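PDB 3F13: putative nudix hydrolase family member from Chromobacterium violaceum, which probably hydrolyses a nucleoside diphosphate linked to some other moiety, as Nudix family members generally do with the help of magnesium. Local coordinates for residues 31-34 with 38-41; 58-61 with 67-70; 75-78 with 83-86; 129-134 with 139-144. One frame throughout, in Å; residues are numbered along the deposited sequence. Where two conformers were deposited one is given.

Contact 1 (31-34 with 38-41); sequences VTAS and RYNL
Thr-32 and Asn-40 pair as the single antiparallel bridge between the end of strand 28-33 and the chain that leads on to strand 43-45, in the mixed sheet of the Nudix fold. Both backbone bonds of this hydrogen-bonded pair are made: Thr-32 N gives to Asn-40 O at 2.8 Å, nearly straight at 170°, and Asn-40 N returns to Thr-32 O at 2.9 Å. The side chains of Val-31 and Ala-33 flank the bridge and receive Tyr-39. With CG beside its own backbone N (chi1 -75°), the tyrosine lays its ring alongside strand 28-33. Ala-33 CB sits over one face, displaced toward the rim, in a CH-pi contact 4.0 Å from the ring centroid. Val-31 meets the same residue with one branch: CG2, held between the backbone N and the carbonyl carbon, comes obliquely to within 3.5 Å of Tyr-39 CD1, and the two side chains cross at about a right angle. Its other branch, CG1, faces Leu-41, whose side chain continues into the core against Thr-20, Ile-22 and helix 118-132. Arg-38 turns away to form a salt bridge with Asp-115, while backbone bonds from Tyr-39 to Asp-115 and Phe-117 hold the returning chain. Next to the bridge, Tyr-39 CA lies 3.4 Å from Thr-32 O in a CA-H...O contact.

Contact 2 (58-61 with 67-70); sequences REIR and RINS
Arg-61 sends CG anti to its amide nitrogen (chi1 -163°), whereas Arg-67 keeps CG beside its own (chi1 -55°); both chains then run extended to NE, which carries the two guanidinium groups to the same spot. There their planes stand 85° apart. Arg-61 NH2 lies over one face of the Arg-67 group, 3.1 Å from Arg-67 NH2, two donors that cannot bond each other. A water shared by the two NE atoms probably eases the approach of these like charges: lying at the edge of both groups and in their planes, it accepts from Arg-61 NE at 3.0 Å and from Arg-67 NE at 2.8 Å. The helix here, 52-64, belongs to the Nudix box, the loop-helix-loop signature of the family, and residues 67-70 carry the chain out of it into strand 70-78. On the inner side Ile-60 and Ile-68 cross at about a right angle. The CD1 methyl of Ile-68 presses against Ile-60 at CB and CG1, reaching CG1 at a tight 3.5 Å. Pro-42, Ala-21 and Ile-23 also pack on Ile-60, and Cys-89 on Ile-68. The second subunit meets this contact directly: Ile-68 O accepts from its Ser-53 OG, and Arg-61 packs on its Gly-49.

Contact 3 (75-78 with 83-86); sequences FDHI and AHKV
Lys-85 NZ and Asp-76 OD1 form a salt bridge of 2.8 Å across a non-hydrogen-bonded pair, the amine meeting the carboxylate on its syn side and 18° out of its plane. The lysine chain runs extended beside the aspartate and bends only at its last torsion (chi4 -61°), which folds NZ back onto OD1. Tyr-73 OH also bonds to OD1, so two groups fix the carboxylate. In the backbone, His-77 and His-84 are joined by both bonds of a hydrogen-bonded pair, with His-84 N to His-77 O at 2.8 Å. The pair Phe-75 and Val-86 is less even: Val-86 N reaches Phe-75 O at 2.8 Å, but the return bond from Phe-75 N is weak. This is the antiparallel beta hairpin of strands 70-78 and 82-90, and strand 82-90 also runs parallel to strand 16-25 in the mixed Nudix sheet. The side chains of Phe-75, His-77, His-84 and Val-86 share one face of it. The two histidine side chains point the same way, and their imidazoles form an offset edge-to-face pair, the edge of His-77 toward the face of His-84, with planes at 68°. Each is steadied by an outer partner, His-77 NE2 by Glu-119 and His-84 ND1 by Thr-20. Farther along, Val-86 CB lies over the Phe-75 ring, 4.1 Å from its centroid, and Val-86 CG2 touches Phe-75 CE1 at 3.6 Å. Helix 118-132 packs on this face, with Ile-123 against both His-77 and Val-86. On the other face Ile-78 CG2 meets Ala-83 CB at 4.2 Å.

Contact 4 (129-134 with 139-144); sequences RLRNEE and EALRAL
Glu-133 O is gripped by two nitrogens of one guanidinium group: Arg-142 NH1 at 2.9 Å and NH2 at 3.0 Å, both arriving from the same face of the carbonyl plane. Arg-142 NH1 has a second acceptor in Arg-131 O at 2.8 Å, which it approaches from above that carbonyl's plane, 50° out of it. Both oxygens lie close to the guanidinium plane, so three bonds to the main chain fix the rotation of the group. A bend at chi3 (-70°) brings it there, with CG and CD of Arg-142 passing alongside Arg-131 O. These carbonyls belong to the last turn of helix 118-132 and the chain just beyond it, where the arginine's positive charge would probably be favoured by the negative end of the helix dipole. Beside the polar grip, Leu-141 fits between two neighbours: its CD1 lies 3.7 Å from Leu-130 CG, and its CD2 packs at 4.0 Å on Arg-131 CG. Arg-131 itself runs on to a salt bridge with Glu-24. Leu-130 and Leu-141 also pack on strands 70-78 and 82-90, against Leu-74 and Leu-88 respectively. The whole is a short connection between two consecutive helices, 118-132 and 136-157, in which a side chain of the second binds main-chain carbonyls at and just beyond the last turn of the first.

How the contacts relate
The four contacts follow one another in series, none nested in or crossing another. Contact 1 closes the loop between strands 28-33 and 43-45. Contact 2 closes the exit of helix 52-64 toward strand 70-78; its nearest atoms are about 6 Å from contact 1. Contact 3 closes the hairpin turn that follows strand 70-78, pairing it with strand 82-90 in the sheet that contact 1 also reaches. Contact 4 closes the turn between the two C-terminal helices and lies across the chain's centre from contact 1, their centres about 24 Å apart. Contacts 3 and 4 touch directly, Phe-75 CD2 packing on Leu-130 CD2, which ties the hairpin to helix 118-132. Contacts 2 and 4 both meet the second subunit.

Contact 1 (31-34 with 38-41)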
# COMPACT_ATOMS: atom_id res chain seq x y z
N VAL B 31 15.86 -9.41 4.21
CA VAL B 31 15.66 -10.79 3.76
C VAL B 31 15.53 -11.68 4.97
O VAL B 31 16.01 -11.32 6.07
CB VAL B 31 16.81 -11.31 2.88
CG1 VAL B 31 16.91 -10.51 1.56
CG2 VAL B 31 18.12 -11.23 3.64
N THR B 32 14.88 -12.82 4.78
CA THR B 32 14.56 -13.72 5.88
C THR B 32 14.92 -15.14 5.49
O THR B 32 14.89 -15.50 4.31
CB THR B 32 13.07 -13.66 6.21
OG1 THR B 32 12.29 -14.18 5.12
CG2 THR B 32 12.63 -12.21 6.49
N ALA B 33 15.24 -15.96 6.50
CA ALA B 33 15.56 -17.37 6.29
C ALA B 33 14.82 -18.20 7.33
O ALA B 33 14.84 -17.88 8.52
CB ALA B 33 17.04 -17.59 6.43
N SER B 34 14.14 -19.25 6.87
CA SER B 34 13.51 -20.23 7.78
C SER B 34 14.43 -21.42 8.03
O SER B 34 14.23 -22.16 9.01
CB SER B 34 12.21 -20.75 7.18
OG SER B 34 12.48 -21.41 5.96
N ARG B 38 18.68 -20.83 3.15
CA ARG B 38 18.91 -19.69 2.27
C ARG B 38 18.04 -18.48 2.60
O ARG B 38 16.88 -18.60 2.98
CB ARG B 38 18.69 -20.07 0.80
CG ARG B 38 19.74 -21.03 0.27
CD ARG B 38 19.94 -20.91 -1.24
NE ARG B 38 21.25 -21.45 -1.61
CZ ARG B 38 21.50 -22.75 -1.69
NH1 ARG B 38 20.54 -23.63 -1.45
NH2 ARG B 38 22.72 -23.18 -2.01
N TYR B 39 18.61 -17.29 2.45
CA TYR B 39 17.80 -16.09 2.61
C TYR B 39 16.96 -15.81 1.37
O TYR B 39 17.36 -16.09 0.26
CB TYR B 39 18.71 -14.89 2.92
CG TYR B 39 19.25 -14.86 4.35
CD1 TYR B 39 18.52 -14.29 5.39
CD2 TYR B 39 20.50 -15.38 4.65
CE1 TYR B 39 19.01 -14.26 6.69
CE2 TYR B 39 20.99 -15.35 5.94
CZ TYR B 39 20.25 -14.80 6.95
OH TYR B 39 20.75 -14.77 8.24
N ASN B 40 15.80 -15.20 1.58
CA ASN B 40 14.94 -14.81 0.50
C ASN B 40 14.21 -13.54 0.89
O ASN B 40 14.10 -13.20 2.09
CB ASN B 40 13.93 -15.89 0.23
CG ASN B 40 13.49 -15.93 -1.22
OD1 ASN B 40 13.74 -15.01 -2.02
ND2 ASN B 40 12.80 -17.02 -1.58
N LEU B 41 13.70 -12.84 -0.11
CA LEU B 41 12.81 -11.71 0.19
C LEU B 41 11.53 -12.19 0.90
O LEU B 41 10.99 -13.24 0.58
CB LEU B 41 12.42 -11.04 -1.10
CG LEU B 41 13.55 -10.29 -1.78
CD1 LEU B 41 12.97 -9.94 -3.14
CD2 LEU B 41 14.03 -9.01 -1.04

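Contact 2 (58-61 with 67-70)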
# COMPACT_ATOMS: atom_id res chain seq x y z
N ARG B 58 -0.41 -9.47 5.19
CA ARG B 58 -0.56 -10.57 6.13
C ARG B 58 0.78 -11.27 6.35
O ARG B 58 1.24 -11.47 7.48
CB ARG B 58 -1.60 -11.55 5.59
CG ARG B 58 -1.64 -12.92 6.28
CD ARG B 58 -2.78 -13.80 5.72
NE ARG B 58 -2.65 -14.11 4.29
CZ ARG B 58 -1.79 -15.00 3.80
NH1 ARG B 58 -0.96 -15.63 4.63
NH2 ARG B 58 -1.72 -15.23 2.49
N GLU B 59 1.45 -11.62 5.26
CA GLU B 59 2.67 -12.41 5.38
C GLU B 59 3.86 -11.66 5.98
O GLU B 59 4.65 -12.24 6.76
CB GLU B 59 3.00 -13.03 4.03
CG GLU B 59 1.95 -14.05 3.61
CD GLU B 59 2.38 -15.51 3.78
OE1 GLU B 59 3.39 -15.75 4.49
OE2 GLU B 59 1.71 -16.41 3.20
N ILE B 60 4.03 -10.40 5.60
CA ILE B 60 5.10 -9.63 6.20
C ILE B 60 4.87 -9.57 7.72
O ILE B 60 5.82 -9.75 8.49
CB ILE B 60 5.19 -8.23 5.64
CG1 ILE B 60 5.64 -8.25 4.16
CG2 ILE B 60 6.16 -7.35 6.48
CD1 ILE B 60 6.50 -9.38 3.80
N ARG B 61 3.64 -9.31 8.14
CA ARG B 61 3.35 -9.27 9.59
C ARG B 61 3.71 -10.60 10.23
O ARG B 61 4.43 -10.65 11.23
CB ARG B 61 1.88 -8.92 9.88
CG ARG B 61 1.72 -8.49 11.34
CD ARG B 61 0.31 -8.14 11.66
NE ARG B 61 0.22 -7.73 13.05
CZ ARG B 61 -0.90 -7.75 13.77
NH1 ARG B 61 -2.04 -8.16 13.21
NH2 ARG B 61 -0.87 -7.37 15.03
N ARG B 67 4.12 -4.00 10.37
CA ARG B 67 2.76 -3.66 9.92
C ARG B 67 2.87 -2.67 8.75
O ARG B 67 3.24 -1.49 8.91
CB ARG B 67 1.96 -3.08 11.08
CG ARG B 67 1.95 -4.02 12.28
CD ARG B 67 1.37 -3.39 13.56
NE ARG B 67 1.37 -4.41 14.60
CZ ARG B 67 0.79 -4.31 15.80
NH1 ARG B 67 0.13 -3.21 16.13
NH2 ARG B 67 0.88 -5.32 16.65
N ILE B 68 2.61 -3.16 7.56
CA ILE B 68 2.74 -2.31 6.38
C ILE B 68 1.59 -1.29 6.24
O ILE B 68 0.44 -1.70 6.22
CB ILE B 68 2.78 -3.21 5.13
CG1 ILE B 68 4.07 -4.07 5.16
CG2 ILE B 68 2.68 -2.35 3.87
CD1 ILE B 68 4.01 -5.21 4.23
N ASN B 69 1.91 0.02 6.11
CA ASN B 69 1.02 1.21 5.92
C ASN B 69 0.93 1.72 4.48
O ASN B 69 -0.01 2.44 4.06
CB ASN B 69 1.41 2.42 6.84
CG ASN B 69 2.93 2.91 6.73
OD1 ASN B 69 3.28 3.93 6.05
ND2 ASN B 69 3.79 2.27 7.53
N SER B 70 2.01 1.46 3.76
CA SER B 70 2.22 1.97 2.40
C SER B 70 3.02 0.94 1.59
O SER B 70 3.98 0.31 2.10
CB SER B 70 3.01 3.27 2.47
OG SER B 70 2.33 4.20 3.33
O HOH W 1 2.73 -6.80 14.48

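Contact 3 (75-78 with 83-86)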
# COMPACT_ATOMS: atom_id res chain seq x y z
N PHE B 75 6.49 -4.64 -10.02
CA PHE B 75 6.44 -5.47 -11.23
C PHE B 75 6.07 -6.91 -10.89
O PHE B 75 6.04 -7.28 -9.68
CB PHE B 75 7.80 -5.48 -11.96
CG PHE B 75 9.00 -5.77 -11.06
CD1 PHE B 75 9.36 -7.08 -10.76
CD2 PHE B 75 9.78 -4.74 -10.54
CE1 PHE B 75 10.49 -7.37 -9.92
CE2 PHE B 75 10.89 -5.00 -9.71
CZ PHE B 75 11.22 -6.34 -9.38
N ASP B 76 5.86 -7.70 -11.94
CA ASP B 76 5.57 -9.12 -11.80
C ASP B 76 6.89 -9.86 -12.06
O ASP B 76 7.70 -9.40 -12.86
CB ASP B 76 4.54 -9.59 -12.83
CG ASP B 76 3.26 -8.78 -12.79
OD1 ASP B 76 2.75 -8.47 -11.68
OD2 ASP B 76 2.77 -8.41 -13.89
N HIS B 77 7.09 -10.99 -11.39
CA HIS B 77 8.25 -11.81 -11.65
C HIS B 77 7.73 -13.24 -11.74
O HIS B 77 7.23 -13.77 -10.75
CB HIS B 77 9.22 -11.71 -10.48
CG HIS B 77 10.43 -12.57 -10.64
ND1 HIS B 77 11.53 -12.17 -11.35
CD2 HIS B 77 10.71 -13.81 -10.18
CE1 HIS B 77 12.45 -13.12 -11.33
NE2 HIS B 77 11.97 -14.13 -10.62
N ILE B 78 7.81 -13.87 -12.92
CA ILE B 78 7.35 -15.26 -13.00
C ILE B 78 8.53 -16.25 -13.01
O ILE B 78 9.58 -16.01 -13.58
CB ILE B 78 6.40 -15.55 -14.19
CG1 ILE B 78 7.16 -15.44 -15.51
CG2 ILE B 78 5.19 -14.58 -14.16
CD1 ILE B 78 6.45 -15.99 -16.71
N ALA B 83 3.92 -17.08 -9.74
CA ALA B 83 3.80 -15.75 -10.32
C ALA B 83 3.85 -14.69 -9.21
O ALA B 83 2.90 -14.56 -8.46
CB ALA B 83 2.51 -15.61 -11.14
N HIS B 84 4.96 -13.94 -9.11
CA HIS B 84 5.10 -13.01 -8.01
C HIS B 84 4.59 -11.64 -8.43
O HIS B 84 4.82 -11.24 -9.57
CB HIS B 84 6.58 -12.79 -7.64
CG HIS B 84 7.26 -14.00 -7.07
ND1 HIS B 84 7.57 -14.13 -5.73
CD2 HIS B 84 7.69 -15.13 -7.67
CE1 HIS B 84 8.18 -15.29 -5.54
NE2 HIS B 84 8.28 -15.91 -6.70
N LYS B 85 3.89 -10.95 -7.54
CA LYS B 85 3.88 -9.47 -7.64
C LYS B 85 4.86 -8.94 -6.61
O LYS B 85 4.87 -9.37 -5.45
CB LYS B 85 2.50 -8.87 -7.41
CG LYS B 85 1.59 -8.98 -8.64
CD LYS B 85 0.26 -8.31 -8.45
CE LYS B 85 -0.54 -8.45 -9.73
NZ LYS B 85 0.13 -7.79 -10.91
N VAL B 86 5.67 -7.97 -7.03
CA VAL B 86 6.71 -7.44 -6.17
C VAL B 86 6.37 -6.01 -5.76
O VAL B 86 6.04 -5.22 -6.63
CB VAL B 86 8.06 -7.43 -6.95
CG1 VAL B 86 9.21 -6.88 -6.07
CG2 VAL B 86 8.38 -8.85 -7.39

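Contact 4 (129-134 with 139-144)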
# COMPACT_ATOMS: atom_id res chain seq x y z
N ARG B 129 17.63 -1.89 -10.95
CA ARG B 129 17.45 -1.12 -12.20
C ARG B 129 16.34 -0.09 -12.02
O ARG B 129 16.51 1.09 -12.32
CB ARG B 129 17.08 -2.04 -13.38
CG ARG B 129 18.23 -2.54 -14.24
CD ARG B 129 17.71 -3.43 -15.40
NE ARG B 129 17.62 -4.83 -14.98
CZ ARG B 129 16.55 -5.60 -15.11
NH1 ARG B 129 15.44 -5.13 -15.68
NH2 ARG B 129 16.59 -6.86 -14.66
N LEU B 130 15.18 -0.55 -11.56
CA LEU B 130 13.99 0.32 -11.47
C LEU B 130 14.26 1.54 -10.59
O LEU B 130 13.82 2.65 -10.89
CB LEU B 130 12.81 -0.47 -10.89
CG LEU B 130 11.42 0.18 -10.99
CD1 LEU B 130 11.12 0.60 -12.42
CD2 LEU B 130 10.38 -0.82 -10.50
N ARG B 131 14.95 1.32 -9.49
CA ARG B 131 15.29 2.38 -8.54
C ARG B 131 15.97 3.59 -9.25
O ARG B 131 15.82 4.73 -8.80
CB ARG B 131 16.23 1.78 -7.48
CG ARG B 131 16.36 2.46 -6.14
CD ARG B 131 17.49 1.67 -5.39
NE ARG B 131 17.68 1.96 -3.97
CZ ARG B 131 18.25 3.07 -3.50
NH1 ARG B 131 18.64 4.02 -4.34
NH2 ARG B 131 18.41 3.23 -2.18
N ASN B 132 16.69 3.33 -10.34
CA ASN B 132 17.44 4.41 -11.02
C ASN B 132 16.69 4.96 -12.22
O ASN B 132 17.10 5.98 -12.78
CB ASN B 132 18.82 3.91 -11.51
CG ASN B 132 19.79 3.61 -10.37
OD1 ASN B 132 19.64 4.08 -9.25
ND2 ASN B 132 20.79 2.79 -10.66
N GLU B 133 15.58 4.32 -12.60
CA GLU B 133 14.86 4.65 -13.87
C GLU B 133 14.17 6.03 -13.88
O GLU B 133 13.53 6.43 -12.91
CB GLU B 133 13.84 3.56 -14.25
CG GLU B 133 14.48 2.27 -14.83
CD GLU B 133 13.47 1.15 -15.12
OE1 GLU B 133 13.87 -0.05 -15.12
OE2 GLU B 133 12.28 1.46 -15.34
N GLU B 134 14.29 6.75 -15.00
CA GLU B 134 13.56 7.98 -15.16
C GLU B 134 12.19 7.67 -15.78
O GLU B 134 11.99 7.83 -17.00
CB GLU B 134 14.37 9.02 -16.00
CG GLU B 134 14.25 8.92 -17.54
CD GLU B 134 15.41 9.62 -18.28
OE1 GLU B 134 16.59 9.28 -18.02
OE2 GLU B 134 15.15 10.50 -19.14
N GLU B 139 10.13 7.40 -10.26
CA GLU B 139 9.99 8.61 -9.45
C GLU B 139 9.20 8.35 -8.17
O GLU B 139 9.58 8.83 -7.10
CB GLU B 139 9.33 9.75 -10.23
CG GLU B 139 10.23 10.38 -11.29
CD GLU B 139 9.60 11.63 -11.88
OE1 GLU B 139 9.71 12.70 -11.22
OE2 GLU B 139 8.97 11.54 -12.97
N ALA B 140 8.09 7.64 -8.31
CA ALA B 140 7.30 7.18 -7.16
C ALA B 140 8.12 6.31 -6.20
O ALA B 140 8.07 6.51 -5.00
CB ALA B 140 6.10 6.42 -7.63
N LEU B 141 8.88 5.37 -6.74
CA LEU B 141 9.74 4.52 -5.93
C LEU B 141 10.72 5.40 -5.14
O LEU B 141 10.83 5.28 -3.91
CB LEU B 141 10.47 3.54 -6.86
CG LEU B 141 11.27 2.38 -6.31
CD1 LEU B 141 11.72 1.53 -7.53
CD2 LEU B 141 12.47 2.89 -5.52
N ARG B 142 11.40 6.32 -5.83
CA ARG B 142 12.39 7.15 -5.15
C ARG B 142 11.75 8.07 -4.10
O ARG B 142 12.33 8.32 -3.04
CB ARG B 142 13.23 7.96 -6.13
CG ARG B 142 14.28 7.11 -6.94
CD ARG B 142 15.19 8.02 -7.76
NE ARG B 142 14.46 8.64 -8.85
CZ ARG B 142 14.12 8.01 -9.97
NH1 ARG B 142 14.46 6.73 -10.16
NH2 ARG B 142 13.43 8.65 -10.89
N ALA B 143 10.53 8.54 -4.37
CA ALA B 143 9.87 9.38 -3.39
C ALA B 143 9.49 8.57 -2.15
O ALA B 143 9.56 9.07 -1.02
CB ALA B 143 8.66 10.10 -4.00
N LEU B 144 9.07 7.32 -2.35
CA LEU B 144 8.73 6.48 -1.20
C LEU B 144 9.98 6.20 -0.37
O LEU B 144 9.92 6.22 0.85
CB LEU B 144 8.02 5.19 -1.65
CG LEU B 144 6.57 5.46 -2.02
CD1 LEU B 144 5.92 4.22 -2.66
CD2 LEU B 144 5.83 5.87 -0.72